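Local coordinates for scavenger receptor with C-type lectin type I (Homo sapiens, PDB 2OX8), which probably binds carbohydrates, including the leukocyte glycan Lewis(x), through the C-type lectin domain of a cell-surface scavenger receptor, at residues A[41-44]-A[48-51]; A[73-78]-A[98-103]. All coordinates share one frame; numbering follows the deposited sequence.

Contact 1. Residues A[41-44]-A[48-51]; sequences VFIN and EQQW. With ZN (zinc ion), chain F.
The carboxylate of Glu48 is the flat group here: its oxygens meet the backbone of residues 42-44, one through zinc and one through an amide. Its OE1 binds the zinc ion (2.0 Å), as does the backbone O of Phe42 (2.1 Å). OE2 accepts the backbone N-H of Asn44 from above the carboxylate plane (39° out of it), in a fairly straight bond with N to OE2 3.1 Å. The phenyl ring of Phe42 leads away from the helix, stacking on His39 and meeting Trp77, and the residue reaches the metal through its carbonyl O. CG of Glu48 lies anti to the backbone N (chi1 -178°) and the chain stays extended beyond it, carrying the carboxylate from helix 46-55 to the loop. Ile43 CG2 packs on Gln49 CB at 3.7 Å. Gln49 bends at chi2 and brings OE1 to 3.8 Å from Ile43 CD1, while that oxygen accepts a bond from Trp115. Glu129 adds a third protein ligand, and Tyr17 hydrogen-bonds Glu48 OE1. Zinc probably occupies a site that holds a structural calcium in related C-type lectins. Metal and amide together would stabilise the ionised carboxylate, and the zinc should polarise the Phe42 carbonyl.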
# COMPACT_ATOMS: atom_id res chain seq x y z
N VAL A 41 -3.38 3.66 -0.48
CA VAL A 41 -2.35 4.56 -0.97
C VAL A 41 -1.57 4.10 -2.22
O VAL A 41 -1.29 2.91 -2.39
CB VAL A 41 -1.37 4.86 0.18
CG1 VAL A 41 -0.57 3.62 0.52
CG2 VAL A 41 -0.46 6.00 -0.18
N PHE A 42 -1.25 5.06 -3.08
CA PHE A 42 -0.44 4.82 -4.28
C PHE A 42 0.83 5.60 -3.97
O PHE A 42 0.76 6.74 -3.49
CB PHE A 42 -1.06 5.45 -5.54
CG PHE A 42 -2.36 4.86 -5.95
CD1 PHE A 42 -3.25 5.61 -6.71
CD2 PHE A 42 -2.74 3.58 -5.56
CE1 PHE A 42 -4.50 5.10 -7.07
CE2 PHE A 42 -3.98 3.06 -5.91
CZ PHE A 42 -4.86 3.82 -6.67
N ILE A 43 1.99 4.99 -4.22
CA ILE A 43 3.25 5.68 -3.96
C ILE A 43 3.96 5.89 -5.30
O ILE A 43 4.51 4.96 -5.87
CB ILE A 43 4.12 4.86 -3.00
CG1 ILE A 43 3.40 4.75 -1.66
CG2 ILE A 43 5.49 5.49 -2.86
CD1 ILE A 43 3.86 3.62 -0.81
N ASN A 44 3.93 7.13 -5.80
CA ASN A 44 4.51 7.40 -7.10
C ASN A 44 5.79 8.23 -7.22
O ASN A 44 6.16 8.61 -8.33
CB ASN A 44 3.44 7.99 -7.99
CG ASN A 44 2.38 6.98 -8.35
OD1 ASN A 44 2.69 5.94 -8.92
ND2 ASN A 44 1.14 7.27 -8.00
N GLU A 48 7.49 11.05 -1.87
CA GLU A 48 6.28 10.63 -1.18
C GLU A 48 6.66 9.44 -0.30
O GLU A 48 6.35 9.41 0.89
CB GLU A 48 5.18 10.24 -2.18
CG GLU A 48 3.85 9.83 -1.53
CD GLU A 48 2.78 9.40 -2.54
OE1 GLU A 48 1.62 9.17 -2.14
OE2 GLU A 48 3.08 9.29 -3.73
N GLN A 49 7.35 8.47 -0.89
CA GLN A 49 7.79 7.28 -0.15
C GLN A 49 8.61 7.66 1.09
O GLN A 49 8.45 7.05 2.14
CB GLN A 49 8.62 6.36 -1.07
CG GLN A 49 9.33 5.22 -0.38
CD GLN A 49 8.40 4.19 0.21
OE1 GLN A 49 7.68 3.50 -0.52
NE2 GLN A 49 8.39 4.08 1.54
N GLN A 50 9.46 8.66 0.99
CA GLN A 50 10.25 9.07 2.15
C GLN A 50 9.37 9.72 3.23
O GLN A 50 9.67 9.61 4.41
CB GLN A 50 11.36 10.04 1.74
CG GLN A 50 12.33 9.44 0.72
CD GLN A 50 13.49 10.36 0.36
OE1 GLN A 50 13.30 11.53 0.00
NE2 GLN A 50 14.71 9.83 0.44
N TRP A 51 8.29 10.38 2.81
CA TRP A 51 7.38 11.04 3.75
C TRP A 51 6.53 10.01 4.47
O TRP A 51 6.36 10.07 5.68
CB TRP A 51 6.45 12.00 3.02
CG TRP A 51 5.45 12.64 3.92
CD1 TRP A 51 5.67 13.67 4.78
CD2 TRP A 51 4.07 12.26 4.09
NE1 TRP A 51 4.52 13.97 5.48
CE2 TRP A 51 3.52 13.12 5.08
CE3 TRP A 51 3.25 11.28 3.52
CZ2 TRP A 51 2.18 13.03 5.50
CZ3 TRP A 51 1.92 11.20 3.94
CH2 TRP A 51 1.40 12.07 4.92
ZN ZN F . 0.19 8.75 -3.44

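Contact 2. Residues A[73-78]-A[98-103]; sequences NEWKWL and HGHGPG. With ZN (zinc ion), chain H.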
# COMPACT_ATOMS: atom_id res chain seq x y z
N ASN A 73 1.87 -11.37 -11.95
CA ASN A 73 3.17 -10.73 -12.19
C ASN A 73 3.11 -9.37 -12.87
O ASN A 73 4.15 -8.77 -13.14
CB ASN A 73 4.08 -11.65 -13.01
CG ASN A 73 4.10 -13.06 -12.47
OD1 ASN A 73 4.24 -13.28 -11.27
ND2 ASN A 73 3.97 -14.03 -13.38
N GLU A 74 1.90 -8.88 -13.14
CA GLU A 74 1.72 -7.57 -13.78
C GLU A 74 1.18 -6.64 -12.67
O GLU A 74 -0.02 -6.32 -12.63
CB GLU A 74 0.72 -7.70 -14.95
CG GLU A 74 0.67 -6.51 -15.94
CD GLU A 74 -0.24 -6.80 -17.14
OE1 GLU A 74 -0.66 -5.84 -17.85
OE2 GLU A 74 -0.53 -7.99 -17.39
N TRP A 75 2.08 -6.21 -11.78
CA TRP A 75 1.71 -5.37 -10.65
C TRP A 75 1.25 -3.99 -11.05
O TRP A 75 1.90 -3.30 -11.83
CB TRP A 75 2.88 -5.28 -9.64
CG TRP A 75 3.12 -6.61 -8.98
CD1 TRP A 75 3.64 -7.73 -9.59
CD2 TRP A 75 2.65 -7.05 -7.70
NE1 TRP A 75 3.49 -8.82 -8.77
CE2 TRP A 75 2.89 -8.44 -7.61
CE3 TRP A 75 2.03 -6.39 -6.62
CZ2 TRP A 75 2.54 -9.19 -6.48
CZ3 TRP A 75 1.68 -7.14 -5.49
CH2 TRP A 75 1.94 -8.53 -5.44
N LYS A 76 0.10 -3.61 -10.49
CA LYS A 76 -0.51 -2.31 -10.77
C LYS A 76 -1.17 -1.68 -9.56
O LYS A 76 -1.60 -2.37 -8.63
CB LYS A 76 -1.58 -2.45 -11.86
CG LYS A 76 -1.12 -2.87 -13.23
CD LYS A 76 -2.34 -3.04 -14.11
CE LYS A 76 -2.02 -3.63 -15.47
NZ LYS A 76 -3.28 -4.16 -16.07
N TRP A 77 -1.26 -0.36 -9.58
CA TRP A 77 -1.92 0.38 -8.52
C TRP A 77 -3.40 0.22 -8.83
O TRP A 77 -3.76 0.06 -9.99
CB TRP A 77 -1.51 1.84 -8.59
CG TRP A 77 -0.08 2.08 -8.29
CD1 TRP A 77 0.86 2.56 -9.15
CD2 TRP A 77 0.57 1.92 -7.02
NE1 TRP A 77 2.07 2.71 -8.49
CE2 TRP A 77 1.91 2.32 -7.19
CE3 TRP A 77 0.15 1.48 -5.76
CZ2 TRP A 77 2.84 2.29 -6.15
CZ3 TRP A 77 1.07 1.45 -4.72
CH2 TRP A 77 2.40 1.85 -4.92
N LEU A 78 -4.26 0.27 -7.81
CA LEU A 78 -5.70 0.10 -8.02
C LEU A 78 -6.32 0.97 -9.13
O LEU A 78 -7.49 0.79 -9.48
CB LEU A 78 -6.46 0.34 -6.72
CG LEU A 78 -6.11 -0.53 -5.53
CD1 LEU A 78 -6.75 0.03 -4.28
CD2 LEU A 78 -6.53 -1.96 -5.78
N HIS A 98 11.28 -17.37 -8.35
CA HIS A 98 10.45 -18.57 -8.25
C HIS A 98 8.97 -18.20 -8.37
O HIS A 98 8.10 -19.07 -8.32
CB HIS A 98 10.67 -19.26 -6.90
CG HIS A 98 12.09 -19.66 -6.64
ND1 HIS A 98 12.78 -20.53 -7.45
CD2 HIS A 98 12.94 -19.30 -5.65
CE1 HIS A 98 14.00 -20.70 -6.97
NE2 HIS A 98 14.12 -19.96 -5.88
N GLY A 99 8.69 -16.91 -8.53
CA GLY A 99 7.32 -16.44 -8.63
C GLY A 99 6.68 -16.61 -7.27
O GLY A 99 6.80 -17.68 -6.68
N HIS A 100 6.02 -15.57 -6.75
CA HIS A 100 5.38 -15.72 -5.44
C HIS A 100 4.29 -16.78 -5.56
O HIS A 100 3.92 -17.19 -6.66
CB HIS A 100 4.79 -14.40 -4.93
CG HIS A 100 3.90 -13.70 -5.91
ND1 HIS A 100 4.37 -12.79 -6.82
CD2 HIS A 100 2.56 -13.78 -6.11
CE1 HIS A 100 3.36 -12.33 -7.55
NE2 HIS A 100 2.25 -12.92 -7.13
N GLY A 101 3.78 -17.24 -4.42
CA GLY A 101 2.77 -18.27 -4.45
C GLY A 101 1.38 -17.72 -4.53
O GLY A 101 1.19 -16.50 -4.51
N PRO A 102 0.37 -18.59 -4.64
CA PRO A 102 -1.04 -18.18 -4.72
C PRO A 102 -1.46 -17.40 -3.47
O PRO A 102 -0.96 -17.67 -2.37
CB PRO A 102 -1.78 -19.50 -4.85
CG PRO A 102 -0.89 -20.46 -4.10
CD PRO A 102 0.48 -20.06 -4.60
N GLY A 103 -2.36 -16.45 -3.65
CA GLY A 103 -2.83 -15.66 -2.53
C GLY A 103 -1.99 -14.43 -2.24
O GLY A 103 -2.52 -13.37 -1.93
ZN ZN H . 0.20 -12.63 -7.81
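A histidine that binds zinc also has an indole against its ring: CE1 of His100 sits in the plane of Trp75, at the edge of that ring, 3.4 Å from CZ2. The two form an offset edge-to-face pair, the edge of Trp75 directed at the face of His100. The six-membered ring of Trp75 and the imidazole have centroids 5.4 Å apart and planes at 74°. Indole NE1 flanks the same imidazole carbon, with NE1 of Trp75 3.7 Å from CE1 of His100. The indole edge also borders the metal-bound nitrogen: CZ2 of Trp75 is 3.8 Å from NE2 of His100. His100 takes the crowded position, CG between N and the carbonyl carbon (chi1 52°), and this carries the imidazole in towards Trp75 and the metal.

Both imidazole nitrogens are occupied. NE2 binds the zinc at 2.2 Å, and ND1 is hydrogen-bonded to the carbonyl O of Pro93, a bond that, together with the metal, limits the rotation of the ring. The buried Trp75 also meets Trp88 edge-to-face, and the backbone N of Asn73 is hydrogen-bonded to Asp68, which with Glu72 and Asp105 completes the protein ligands of the zinc.

Such a set of acidic ligands with one histidine is consistent with the auxiliary calcium site of C-type lectin domains, here holding zinc; the nearby Gln-Pro-Asp sequence, to which Pro93 belongs, is that of galactose-type members.

In the fold
From the N terminus, contact 1 comes first: strand 39-40 runs into 41-44, the chain turns at residue 45 and enters helix 46-55, so this contact closes a short loop onto the helix start. The chain then passes through strand 62-67 to 73-78, which includes strand 76-77. Contact 2 closes the long excursion of 19 residues without helix or strand that follows, before strand 106-109. The two loops are in series and neither nest nor cross. Their centres are 20 Å apart, yet they meet where Ile43 and Asn44 pack on Trp77 and Phe42 on Leu78, joining the zinc site at the helix to strand 76-77, which lies in the chain between the two halves of the second zinc site.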